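Local coordinates for protein poly(ADP-ribose) glycohydrolase (Thermomonospora curvata, PDB 3SIG) that hydrolyses the ribose-ribose glycosidic bonds of poly(ADP-ribose), releasing ADP-ribose, which it holds in a pocket of its macrodomain-type fold, at residues R79-A84 / R214-A219; T70-L75 / H252-V257; P178-I183 / F225-A230. All blocks are in the same frame, centred on the assembly; numbering follows the deposited sequence. Where two conformers were deposited one is given.

Contact 1: R79-A84 / R214-A219. With AR6 ([(2R,3S,4R,5R)-5-(6-aminopurin-9-yl)-3,4-dihydroxy-oxolan-2-yl]methyl [hydroxy-[[(2R,3S,4R,5S)-3,4,5-trihydroxyoxolan-2-yl]methoxy]phosphoryl] hydrogen phosphate), chain B.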
loop_
_atom_site.group_PDB
_atom_site.type_symbol
_atom_site.label_atom_id
_atom_site.label_comp_id
_atom_site.label_asym_id
_atom_site.label_seq_id
_atom_site.Cartn_x
_atom_site.Cartn_y
_atom_site.Cartn_z
ATOM N N ARG A 79 -8.325 9.441 1.546
ATOM C CA ARG A 79 -9.572 10.131 1.265
ATOM C C ARG A 79 -9.491 11.580 1.679
ATOM O O ARG A 79 -9.995 12.471 0.978
ATOM C CB ARG A 79 -10.681 9.398 1.983
ATOM C CG ARG A 79 -12.077 9.800 1.575
ATOM C CD ARG A 79 -13.087 8.932 2.289
ATOM N NE ARG A 79 -14.453 9.308 1.963
ATOM C CZ ARG A 79 -15.518 8.957 2.671
ATOM N NH1 ARG A 79 -15.387 8.197 3.732
ATOM N NH2 ARG A 79 -16.733 9.361 2.318
ATOM N N ARG A 80 -8.907 11.841 2.844
ATOM C CA ARG A 80 -8.728 13.195 3.345
ATOM C C ARG A 80 -7.907 14.020 2.368
ATOM O O ARG A 80 -8.272 15.146 2.010
ATOM C CB ARG A 80 -8.098 13.170 4.734
ATOM C CG ARG A 80 -7.747 14.543 5.256
ATOM C CD ARG A 80 -7.263 14.537 6.707
ATOM N NE ARG A 80 -6.081 13.692 6.930
ATOM C CZ ARG A 80 -4.824 14.120 6.894
ATOM N NH1 ARG A 80 -4.537 15.391 6.631
ATOM N NH2 ARG A 80 -3.832 13.280 7.133
ATOM N N LEU A 81 -6.771 13.495 1.951
ATOM C CA LEU A 81 -5.918 14.218 1.028
ATOM C C LEU A 81 -6.594 14.423 -0.327
ATOM O O LEU A 81 -6.463 15.486 -0.932
ATOM C CB LEU A 81 -4.589 13.495 0.868
ATOM C CG LEU A 81 -3.488 13.863 1.875
ATOM C CD1 LEU A 81 -3.898 13.774 3.345
ATOM C CD2 LEU A 81 -2.230 13.023 1.590
ATOM N N THR A 82 -7.326 13.429 -0.797
ATOM C CA THR A 82 -7.940 13.506 -2.111
ATOM C C THR A 82 -9.028 14.586 -2.119
ATOM O O THR A 82 -9.191 15.284 -3.123
ATOM C CB THR A 82 -8.525 12.147 -2.501
ATOM O OG1 THR A 82 -7.462 11.218 -2.635
ATOM C CG2 THR A 82 -9.243 12.241 -3.845
ATOM N N GLY A 83 -9.681 14.823 -0.999
ATOM C CA GLY A 83 -10.713 15.855 -0.930
ATOM C C GLY A 83 -10.120 17.261 -0.987
ATOM O O GLY A 83 -10.836 18.237 -1.307
ATOM N N ALA A 84 -8.828 17.399 -0.677
ATOM C CA ALA A 84 -8.220 18.718 -0.444
ATOM C C ALA A 84 -7.494 19.286 -1.652
ATOM O O ALA A 84 -7.225 20.480 -1.668
ATOM C CB ALA A 84 -7.235 18.632 0.747
ATOM N N ARG A 214 2.038 13.604 -3.319
ATOM C CA ARG A 214 1.477 13.335 -1.992
ATOM C C ARG A 214 1.353 11.816 -1.789
ATOM O O ARG A 214 0.851 11.102 -2.668
ATOM C CB ARG A 214 0.119 14.041 -1.843
ATOM C CG ARG A 214 0.264 15.535 -2.032
ATOM C CD ARG A 214 -1.001 16.321 -1.707
ATOM N NE ARG A 214 -2.093 15.934 -2.601
ATOM C CZ ARG A 214 -3.381 15.952 -2.279
ATOM N NH1 ARG A 214 -3.780 16.403 -1.109
ATOM N NH2 ARG A 214 -4.264 15.523 -3.166
ATOM N N LEU A 215 1.883 11.359 -0.648
ATOM C CA LEU A 215 1.977 9.948 -0.322
ATOM C C LEU A 215 1.303 9.609 0.968
ATOM O O LEU A 215 1.300 10.385 1.944
ATOM C CB LEU A 215 3.412 9.519 -0.151
ATOM C CG LEU A 215 4.388 9.932 -1.249
ATOM C CD1 LEU A 215 5.796 9.419 -0.916
ATOM C CD2 LEU A 215 3.976 9.496 -2.642
ATOM N N VAL A 216 0.811 8.394 1.002
ATOM C CA VAL A 216 0.360 7.798 2.257
ATOM C C VAL A 216 1.217 6.556 2.499
ATOM O O VAL A 216 1.108 5.568 1.756
ATOM C CB VAL A 216 -1.141 7.444 2.275
ATOM C CG1 VAL A 216 -1.502 6.842 3.615
ATOM C CG2 VAL A 216 -2.019 8.691 2.000
ATOM N N LEU A 217 2.063 6.649 3.511
ATOM C CA LEU A 217 2.970 5.585 3.946
ATOM C C LEU A 217 2.535 5.157 5.347
ATOM O O LEU A 217 1.465 5.548 5.830
ATOM C CB LEU A 217 4.425 6.093 3.965
ATOM C CG LEU A 217 4.924 6.666 2.637
ATOM C CD1 LEU A 217 6.346 7.192 2.788
ATOM C CD2 LEU A 217 4.848 5.660 1.529
ATOM N N GLY A 218 3.306 4.306 5.991
ATOM C CA GLY A 218 2.927 3.819 7.322
ATOM C C GLY A 218 3.915 2.769 7.771
ATOM O O GLY A 218 5.052 2.704 7.269
ATOM N N ALA A 219 3.450 1.941 8.696
ATOM C CA ALA A 219 4.267 0.947 9.376
ATOM C C ALA A 219 4.403 -0.348 8.589
ATOM O O ALA A 219 4.116 -1.442 9.047
ATOM C CB ALA A 219 3.700 0.688 10.763
HETATM N N1 AR6 B . -4.090 1.431 7.836
HETATM C C2 AR6 B . -2.962 1.867 8.388
HETATM N N3 AR6 B . -2.141 1.145 9.203
HETATM C C4 AR6 B . -2.562 -0.125 9.405
HETATM C C5 AR6 B . -3.770 -0.648 8.824
HETATM C C6 AR6 B . -4.490 0.204 8.028
HETATM N N6 AR6 B . -5.684 -0.234 7.453
HETATM N N7 AR6 B . -3.853 -2.020 9.252
HETATM C C8 AR6 B . -2.837 -2.232 10.019
HETATM N N9 AR6 B . -2.013 -1.156 10.171
HETATM P PA AR6 B . 0.224 -5.218 8.162
HETATM P PB AR6 B . 2.794 -6.184 7.004
HETATM C "C1'" AR6 B . -0.764 -0.969 10.905
HETATM O O1A AR6 B . 0.388 -6.196 9.269
HETATM O O1B AR6 B . 3.570 -5.529 5.879
HETATM C C1D AR6 B . -1.192 -9.065 4.870
HETATM O O1D AR6 B . -1.844 -10.287 5.075
HETATM C "C2'" AR6 B . -0.605 -1.889 12.096
HETATM O "O2'" AR6 B . 0.080 -1.227 13.122
HETATM O O2A AR6 B . -1.046 -5.269 7.352
HETATM O O2B AR6 B . 3.465 -6.343 8.327
HETATM C C2D AR6 B . -0.553 -9.117 3.538
HETATM O O2D AR6 B . -1.327 -9.570 2.482
HETATM C "C3'" AR6 B . 0.240 -2.976 11.538
HETATM O "O3'" AR6 B . 1.037 -3.583 12.502
HETATM O O3A AR6 B . 1.492 -5.285 7.203
HETATM C C3D AR6 B . 0.806 -9.615 3.788
HETATM O O3D AR6 B . 0.681 -11.010 3.700
HETATM C "C4'" AR6 B . 1.080 -2.309 10.487
HETATM O "O4'" AR6 B . 0.370 -1.155 10.096
HETATM C C4D AR6 B . 1.080 -9.135 5.170
HETATM O O4D AR6 B . -0.161 -8.926 5.827
HETATM C "C5'" AR6 B . 1.431 -3.162 9.276
HETATM O "O5'" AR6 B . 0.257 -3.693 8.683
HETATM C C5D AR6 B . 1.926 -7.863 5.221
HETATM O O5D AR6 B . 2.244 -7.600 6.575
#

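Contact 2: T70-L75 / H252-V257. With AR6 ([(2R,3S,4R,5R)-5-(6-aminopurin-9-yl)-3,4-dihydroxy-oxolan-2-yl]methyl [hydroxy-[[(2R,3S,4R,5S)-3,4,5-trihydroxyoxolan-2-yl]methoxy]phosphoryl] hydrogen phosphate), chain B.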
loop_
_atom_site.group_PDB
_atom_site.type_symbol
_atom_site.label_atom_id
_atom_site.label_comp_id
_atom_site.label_asym_id
_atom_site.label_seq_id
_atom_site.Cartn_x
_atom_site.Cartn_y
_atom_site.Cartn_z
ATOM N N THR A 70 -0.401 10.171 11.712
ATOM C CA THR A 70 -1.778 10.136 12.189
ATOM C C THR A 70 -2.150 8.717 12.546
ATOM O O THR A 70 -1.413 7.775 12.197
ATOM C CB THR A 70 -2.782 10.667 11.160
ATOM O OG1 THR A 70 -2.905 9.703 10.102
ATOM C CG2 THR A 70 -2.343 11.990 10.600
ATOM N N GLU A 71 -3.281 8.575 13.233
ATOM C CA GLU A 71 -3.831 7.244 13.530
ATOM C C GLU A 71 -4.868 6.789 12.504
ATOM O O GLU A 71 -5.619 5.830 12.751
ATOM C CB GLU A 71 -4.418 7.177 14.945
ATOM C CG GLU A 71 -3.317 7.205 16.039
ATOM C CD GLU A 71 -3.792 6.765 17.426
ATOM O OE1 GLU A 71 -3.591 5.579 17.830
ATOM O OE2 GLU A 71 -4.344 7.645 18.116
ATOM N N GLU A 72 -4.889 7.462 11.363
ATOM C CA GLU A 72 -5.766 7.098 10.277
ATOM C C GLU A 72 -5.393 5.769 9.693
ATOM O O GLU A 72 -4.235 5.376 9.654
ATOM C CB GLU A 72 -5.679 8.134 9.154
ATOM C CG GLU A 72 -6.243 9.489 9.517
ATOM C CD GLU A 72 -5.866 10.556 8.532
ATOM O OE1 GLU A 72 -4.662 10.779 8.335
ATOM O OE2 GLU A 72 -6.782 11.170 7.955
ATOM N N THR A 73 -6.384 5.089 9.145
ATOM C CA THR A 73 -6.117 4.013 8.216
ATOM C C THR A 73 -5.513 4.603 6.938
ATOM O O THR A 73 -5.650 5.797 6.630
ATOM C CB THR A 73 -7.391 3.271 7.805
ATOM O OG1 THR A 73 -8.250 4.209 7.149
ATOM C CG2 THR A 73 -8.109 2.688 9.003
ATOM N N THR A 74 -4.865 3.746 6.162
ATOM C CA THR A 74 -4.356 4.133 4.845
ATOM C C THR A 74 -5.443 4.816 4.033
ATOM O O THR A 74 -5.239 5.891 3.450
ATOM C CB THR A 74 -3.830 2.918 4.086
ATOM O OG1 THR A 74 -2.931 2.184 4.942
ATOM C CG2 THR A 74 -3.132 3.313 2.787
ATOM N N LEU A 75 -6.589 4.180 3.934
ATOM C CA LEU A 75 -7.659 4.737 3.110
ATOM C C LEU A 75 -8.233 6.019 3.643
ATOM O O LEU A 75 -8.567 6.910 2.860
ATOM C CB LEU A 75 -8.749 3.708 2.905
ATOM C CG LEU A 75 -8.306 2.585 1.969
ATOM C CD1 LEU A 75 -9.420 1.596 1.837
ATOM C CD2 LEU A 75 -7.843 3.038 0.589
ATOM N N HIS A 252 3.716 16.336 0.439
ATOM C CA HIS A 252 3.016 15.906 1.645
ATOM C C HIS A 252 3.161 14.396 1.778
ATOM O O HIS A 252 2.913 13.652 0.821
ATOM C CB HIS A 252 1.550 16.289 1.500
ATOM C CG HIS A 252 0.706 16.125 2.727
ATOM N ND1 HIS A 252 -0.632 16.471 2.728
ATOM C CD2 HIS A 252 0.964 15.643 3.966
ATOM C CE1 HIS A 252 -1.160 16.206 3.909
ATOM N NE2 HIS A 252 -0.209 15.725 4.688
ATOM N N VAL A 253 3.663 13.974 2.923
ATOM C CA VAL A 253 3.753 12.556 3.269
ATOM C C VAL A 253 3.022 12.347 4.567
ATOM O O VAL A 253 3.315 13.028 5.578
ATOM C CB VAL A 253 5.192 12.125 3.455
ATOM C CG1 VAL A 253 5.283 10.674 3.923
ATOM C CG2 VAL A 253 5.983 12.311 2.134
ATOM N N VAL A 254 2.065 11.435 4.561
ATOM C CA VAL A 254 1.371 11.039 5.793
ATOM C C VAL A 254 1.775 9.626 6.159
ATOM O O VAL A 254 1.708 8.725 5.313
ATOM C CB VAL A 254 -0.163 11.032 5.618
ATOM C CG1 VAL A 254 -0.883 10.676 6.938
ATOM C CG2 VAL A 254 -0.674 12.354 5.080
ATOM N N PHE A 255 2.220 9.455 7.402
ATOM C CA PHE A 255 2.375 8.134 7.988
ATOM C C PHE A 255 1.091 7.859 8.717
ATOM O O PHE A 255 0.905 8.297 9.872
ATOM C CB PHE A 255 3.616 8.069 8.888
ATOM C CG PHE A 255 4.897 8.280 8.139
ATOM C CD1 PHE A 255 5.473 7.270 7.404
ATOM C CD2 PHE A 255 5.503 9.517 8.120
ATOM C CE1 PHE A 255 6.671 7.474 6.715
ATOM C CE2 PHE A 255 6.698 9.711 7.431
ATOM C CZ PHE A 255 7.251 8.704 6.706
ATOM N N ALA A 256 0.201 7.139 8.027
ATOM C CA ALA A 256 -1.111 6.790 8.562
ATOM C C ALA A 256 -0.963 5.426 9.221
ATOM O O ALA A 256 -0.765 4.423 8.525
ATOM C CB ALA A 256 -2.137 6.747 7.448
ATOM N N VAL A 257 -0.974 5.411 10.560
ATOM C CA VAL A 257 -0.665 4.211 11.287
ATOM C C VAL A 257 -1.838 3.890 12.219
ATOM O O VAL A 257 -1.977 4.498 13.283
ATOM C CB VAL A 257 0.618 4.331 12.078
ATOM C CG1 VAL A 257 0.952 2.946 12.655
ATOM C CG2 VAL A 257 1.769 4.849 11.190
HETATM N N1 AR6 B . -4.090 1.431 7.836
HETATM C C2 AR6 B . -2.962 1.867 8.388
HETATM N N3 AR6 B . -2.141 1.145 9.203
HETATM C C4 AR6 B . -2.562 -0.125 9.405
HETATM C C5 AR6 B . -3.770 -0.648 8.824
HETATM C C6 AR6 B . -4.490 0.204 8.028
HETATM N N6 AR6 B . -5.684 -0.234 7.453
HETATM N N7 AR6 B . -3.853 -2.020 9.252
HETATM C C8 AR6 B . -2.837 -2.232 10.019
HETATM N N9 AR6 B . -2.013 -1.156 10.171
HETATM P PA AR6 B . 0.224 -5.218 8.162
HETATM P PB AR6 B . 2.794 -6.184 7.004
HETATM C "C1'" AR6 B . -0.764 -0.969 10.905
HETATM O O1A AR6 B . 0.388 -6.196 9.269
HETATM O O1B AR6 B . 3.570 -5.529 5.879
HETATM C C1D AR6 B . -1.192 -9.065 4.870
HETATM O O1D AR6 B . -1.844 -10.287 5.075
HETATM C "C2'" AR6 B . -0.605 -1.889 12.096
HETATM O "O2'" AR6 B . 0.080 -1.227 13.122
HETATM O O2A AR6 B . -1.046 -5.269 7.352
HETATM O O2B AR6 B . 3.465 -6.343 8.327
HETATM C C2D AR6 B . -0.553 -9.117 3.538
HETATM O O2D AR6 B . -1.327 -9.570 2.482
HETATM C "C3'" AR6 B . 0.240 -2.976 11.538
HETATM O "O3'" AR6 B . 1.037 -3.583 12.502
HETATM O O3A AR6 B . 1.492 -5.285 7.203
HETATM C C3D AR6 B . 0.806 -9.615 3.788
HETATM O O3D AR6 B . 0.681 -11.010 3.700
HETATM C "C4'" AR6 B . 1.080 -2.309 10.487
HETATM O "O4'" AR6 B . 0.370 -1.155 10.096
HETATM C C4D AR6 B . 1.080 -9.135 5.170
HETATM O O4D AR6 B . -0.161 -8.926 5.827
HETATM C "C5'" AR6 B . 1.431 -3.162 9.276
HETATM O "O5'" AR6 B . 0.257 -3.693 8.683
HETATM C C5D AR6 B . 1.926 -7.863 5.221
HETATM O O5D AR6 B . 2.244 -7.600 6.575
HETATM O O HOH W 1 -3.002 3.798 15.772
HETATM O O HOH W 2 -0.934 3.664 5.792
#

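Contact 3: P178-I183 / F225-A230. With AR6 ([(2R,3S,4R,5R)-5-(6-aminopurin-9-yl)-3,4-dihydroxy-oxolan-2-yl]methyl [hydroxy-[[(2R,3S,4R,5S)-3,4,5-trihydroxyoxolan-2-yl]methoxy]phosphoryl] hydrogen phosphate), chain B.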
loop_
_atom_site.group_PDB
_atom_site.type_symbol
_atom_site.label_atom_id
_atom_site.label_comp_id
_atom_site.label_asym_id
_atom_site.label_seq_id
_atom_site.Cartn_x
_atom_site.Cartn_y
_atom_site.Cartn_z
ATOM N N PRO A 178 10.273 -7.217 3.683
ATOM C CA PRO A 178 10.813 -8.536 4.028
ATOM C C PRO A 178 10.006 -9.145 5.167
ATOM O O PRO A 178 9.571 -8.455 6.093
ATOM C CB PRO A 178 12.243 -8.226 4.441
ATOM C CG PRO A 178 12.253 -6.787 4.805
ATOM C CD PRO A 178 11.258 -6.141 3.883
ATOM N N ASN A 179 9.813 -10.447 5.123
ATOM C CA ASN A 179 9.102 -11.168 6.157
ATOM C C ASN A 179 10.082 -11.504 7.283
ATOM O O ASN A 179 10.642 -12.618 7.377
ATOM C CB ASN A 179 8.484 -12.430 5.571
ATOM C CG ASN A 179 7.452 -13.055 6.471
ATOM O OD1 ASN A 179 7.495 -12.919 7.686
ATOM N ND2 ASN A 179 6.471 -13.696 5.862
ATOM N N ARG A 180 10.285 -10.524 8.144
ATOM C CA ARG A 180 11.228 -10.681 9.253
ATOM C C ARG A 180 10.802 -11.771 10.215
ATOM O O ARG A 180 11.637 -12.428 10.848
ATOM C CB ARG A 180 11.408 -9.348 9.980
ATOM C CG ARG A 180 12.550 -9.409 10.995
ATOM C CD ARG A 180 12.799 -8.119 11.713
ATOM N NE ARG A 180 13.845 -8.307 12.721
ATOM C CZ ARG A 180 15.150 -8.187 12.489
ATOM N NH1 ARG A 180 15.583 -7.862 11.284
ATOM N NH2 ARG A 180 16.026 -8.379 13.465
ATOM N N ARG A 181 9.505 -11.973 10.356
ATOM C CA ARG A 181 9.000 -13.013 11.229
ATOM C C ARG A 181 9.493 -14.377 10.758
ATOM O O ARG A 181 9.917 -15.217 11.554
ATOM C CB ARG A 181 7.485 -12.953 11.265
ATOM C CG ARG A 181 6.850 -13.882 12.261
ATOM C CD ARG A 181 5.335 -13.695 12.305
ATOM N NE ARG A 181 4.957 -12.317 12.621
ATOM C CZ ARG A 181 4.738 -11.848 13.849
ATOM N NH1 ARG A 181 4.854 -12.640 14.909
ATOM N NH2 ARG A 181 4.398 -10.578 14.020
ATOM N N ALA A 182 9.485 -14.586 9.450
ATOM C CA ALA A 182 9.934 -15.846 8.896
ATOM C C ALA A 182 11.457 -16.032 8.903
ATOM O O ALA A 182 11.967 -17.150 8.996
ATOM C CB ALA A 182 9.395 -15.996 7.492
ATOM N N ILE A 183 12.176 -14.925 8.804
ATOM C CA ILE A 183 13.633 -14.928 8.830
ATOM C C ILE A 183 14.189 -15.165 10.226
ATOM O O ILE A 183 15.229 -15.794 10.392
ATOM C CB ILE A 183 14.135 -13.580 8.304
ATOM C CG1 ILE A 183 13.900 -13.501 6.791
ATOM C CG2 ILE A 183 15.603 -13.390 8.629
ATOM C CD1 ILE A 183 13.877 -12.116 6.242
ATOM N N PHE A 225 4.297 -9.168 9.070
ATOM C CA PHE A 225 5.697 -9.483 8.724
ATOM C C PHE A 225 6.740 -9.211 9.818
ATOM O O PHE A 225 7.904 -9.518 9.638
ATOM C CB PHE A 225 6.084 -8.751 7.445
ATOM C CG PHE A 225 5.500 -9.333 6.169
ATOM C CD1 PHE A 225 4.765 -10.514 6.165
ATOM C CD2 PHE A 225 5.708 -8.685 4.983
ATOM C CE1 PHE A 225 4.249 -11.013 4.960
ATOM C CE2 PHE A 225 5.218 -9.181 3.788
ATOM C CZ PHE A 225 4.495 -10.354 3.773
ATOM N N GLY A 226 6.328 -8.689 10.956
ATOM C CA GLY A 226 7.173 -8.712 12.140
ATOM C C GLY A 226 8.404 -7.833 12.118
ATOM O O GLY A 226 9.342 -8.074 12.869
ATOM N N ASN A 227 8.434 -6.807 11.280
ATOM C CA ASN A 227 9.542 -5.863 11.327
ATOM C C ASN A 227 9.468 -4.941 12.539
ATOM O O ASN A 227 8.415 -4.741 13.135
ATOM C CB ASN A 227 9.626 -5.023 10.035
ATOM C CG ASN A 227 10.187 -5.811 8.872
ATOM O OD1 ASN A 227 11.401 -5.923 8.741
ATOM N ND2 ASN A 227 9.330 -6.412 8.067
ATOM N N ASP A 228 10.623 -4.386 12.896
ATOM C CA ASP A 228 10.741 -3.452 14.004
ATOM C C ASP A 228 10.262 -2.059 13.574
ATOM O O ASP A 228 10.834 -1.452 12.672
ATOM C CB ASP A 228 12.225 -3.402 14.389
ATOM C CG ASP A 228 12.524 -2.431 15.507
ATOM O OD1 ASP A 228 11.629 -1.704 15.963
ATOM O OD2 ASP A 228 13.707 -2.386 15.914
ATOM N N PRO A 229 9.199 -1.533 14.197
ATOM C CA PRO A 229 8.730 -0.238 13.697
ATOM C C PRO A 229 9.731 0.907 13.839
ATOM O O PRO A 229 9.701 1.836 13.033
ATOM C CB PRO A 229 7.441 0.025 14.478
ATOM C CG PRO A 229 7.409 -0.950 15.553
ATOM C CD PRO A 229 8.376 -2.050 15.302
ATOM N N ALA A 230 10.583 0.872 14.840
ATOM C CA ALA A 230 11.621 1.899 14.911
ATOM C C ALA A 230 12.552 1.834 13.700
ATOM O O ALA A 230 12.935 2.864 13.153
ATOM C CB ALA A 230 12.421 1.803 16.228
HETATM N N1 AR6 B . -4.090 1.431 7.836
HETATM C C2 AR6 B . -2.962 1.867 8.388
HETATM N N3 AR6 B . -2.141 1.145 9.203
HETATM C C4 AR6 B . -2.562 -0.125 9.405
HETATM C C5 AR6 B . -3.770 -0.648 8.824
HETATM C C6 AR6 B . -4.490 0.204 8.028
HETATM N N6 AR6 B . -5.684 -0.234 7.453
HETATM N N7 AR6 B . -3.853 -2.020 9.252
HETATM C C8 AR6 B . -2.837 -2.232 10.019
HETATM N N9 AR6 B . -2.013 -1.156 10.171
HETATM P PA AR6 B . 0.224 -5.218 8.162
HETATM P PB AR6 B . 2.794 -6.184 7.004
HETATM C "C1'" AR6 B . -0.764 -0.969 10.905
HETATM O O1A AR6 B . 0.388 -6.196 9.269
HETATM O O1B AR6 B . 3.570 -5.529 5.879
HETATM C C1D AR6 B . -1.192 -9.065 4.870
HETATM O O1D AR6 B . -1.844 -10.287 5.075
HETATM C "C2'" AR6 B . -0.605 -1.889 12.096
HETATM O "O2'" AR6 B . 0.080 -1.227 13.122
HETATM O O2A AR6 B . -1.046 -5.269 7.352
HETATM O O2B AR6 B . 3.465 -6.343 8.327
HETATM C C2D AR6 B . -0.553 -9.117 3.538
HETATM O O2D AR6 B . -1.327 -9.570 2.482
HETATM C "C3'" AR6 B . 0.240 -2.976 11.538
HETATM O "O3'" AR6 B . 1.037 -3.583 12.502
HETATM O O3A AR6 B . 1.492 -5.285 7.203
HETATM C C3D AR6 B . 0.806 -9.615 3.788
HETATM O O3D AR6 B . 0.681 -11.010 3.700
HETATM C "C4'" AR6 B . 1.080 -2.309 10.487
HETATM O "O4'" AR6 B . 0.370 -1.155 10.096
HETATM C C4D AR6 B . 1.080 -9.135 5.170
HETATM O O4D AR6 B . -0.161 -8.926 5.827
HETATM C "C5'" AR6 B . 1.431 -3.162 9.276
HETATM O "O5'" AR6 B . 0.257 -3.693 8.683
HETATM C C5D AR6 B . 1.926 -7.863 5.221
HETATM O O5D AR6 B . 2.244 -7.600 6.575
#

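Contact 1: R79-A84 / R214-A219
L81 and R214 carry the packing of helix 74-84 on strand 214-217, a helix-on-sheet layer of the macrodomain-type fold. The short helix and strand segments run almost antiparallel, at 170°, with their axes 9.8 Å apart. On the tight, buried side the two side chains run alongside each other, pointing opposite ways: the CB of L81 lies 3.6 Å from R214 NH1, while its CD2 reaches farther along the strand to CG2 of V216, a looser touch at 4.4 Å. The chain of R214 bends at its third torsion (chi3 -62°), which turns the guanidinium back onto the carbonyl of L81. D87 takes its NE in a salt bridge, so the guanidinium is held by D87 as well as by L81 O. By contrast, R79 and G83 are exposed. R80 swings toward E72 and E68, which it meets by salt bridges, and CD1 of L81 lies over one face of its guanidinium. The carbonyl O of L81 is the polar focus: A84 N approaches one face of its plane, and from the opposite face R214 NH1 donates at 2.8 Å, with a weak second bond from R214 NH2 at 3.1 Å.

Contact 2: T70-L75 / H252-V257
T70 and A256 form a parallel bridge, the last rung between edge strand 66-70 and strand 252-256. Two nearly straight backbone bonds frame it: T70 N donates to F255 O at 2.9 Å, and V257 N returns a bond of 2.9 Å to T70 O. Beyond the rung the chain of 70-75 turns off the sheet, E71 CA still making a CA-H...O contact of 3.3 Å with V257 O, and a water donates to both that carbonyl and E71 OE1.

The turn is an ST turn: a chi1 of 72° tucks T70 OG1 over its own backbone, where it accepts from E72 N. T70 OG1 in turn donates at 2.7 Å to E72 OE1, on its anti lone pair. V254 CG1 packs against both oxygens, and the E72 side chain lies roughly perpendicular to that of V254. A256 CB sits against the carbonyls that follow the turn, 3.3 Å from E72 O and 3.7 Å from T73 O.

The same segment meets the adenine: T74 N, at the start of the helix, donates to N1 of the bound ADP-ribose at 3.0 Å. T74 OG1 is bonded to Q111 NE2, and a water bridges it to A256 O. T73 is the N-cap, its OG1 bonded to A76 N and D159.

Helix 74-84 thus begins just past the C-terminal end of edge strand 66-70 and packs back across the sheet, A77 against A256 and R80 against V254, while V257 meets R266 and H267 of helix 265-273.

Contact 3: P178-I183 / F225-A230
The F225 ring is sandwiched between N179 and the bound ADP-ribose. N179 CB lies over one face, offset toward the rim, and the N179 amide stacks there with its plane 28° from that of the ring; N179 ND2 comes within 3.6 Å of F225 CE1. Over the centre of the opposite face sits C5D, the methylene carbon of the terminal ribose, 3.6 Å above the ring plane. A chi1 of -166° extends the N179 side chain away from its own N and lays the amide across the ring, where ND2 is hydrogen-bonded to Y143 OH as an N-H donor. The amide oxygen meanwhile caps helix 180-183, accepting from A182 N.

A second flat group, the N227 amide, is held in its own plane: ND2 gives P178 O a bond of 2.9 Å, nearly along the carbonyl axis, and also bonds to G221 O. Its OD1 faces the aliphatic stem of R180, 3.6 Å from CB. That stem is extended, and its CD comes within 3.6 Å of G226 O.

The backbones are tied where R181 N donates to F225 O at 3.0 Å, from above the carbonyl plane. The R181 chain bends at chi3 and brings NH2 near G226 CA, and its guanidinium bonds to the carbonyls of V224 and G223. G226, with phi 69°, has no side chain, and the segments pass closely there, R181 CA lying 4.8 Å from G226 CA.

F225 N itself donates to ligand O2B at 3.0 Å, beside the bonds from G223 and V224 N: a glycine-containing backbone loop embracing a diphosphate, consistent with the phosphate-binding loop of macrodomains.

Contacts 1 and 2 are neighbours, their centres 6 Å apart: both use helix 74-84, and strands 214-217 and 252-256 lie side by side in the seven-stranded mixed sheet, with L217 N probably bonded to V254 O. Contact 3 stands about 24 Å from contact 1 and 20 Å from contact 2 between centres, touching neither. Along the chain, 70-75 and 79-84 come first, then 178-183, 214-219, 225-230 and 252-257, so contact 2 encloses the other two while contacts 1 and 3 interleave. ADP-ribose connects all three: contact 2 meets its adenine, A219 of contact 1 its adenosine ribose, and contact 3 its diphosphate and terminal ribose.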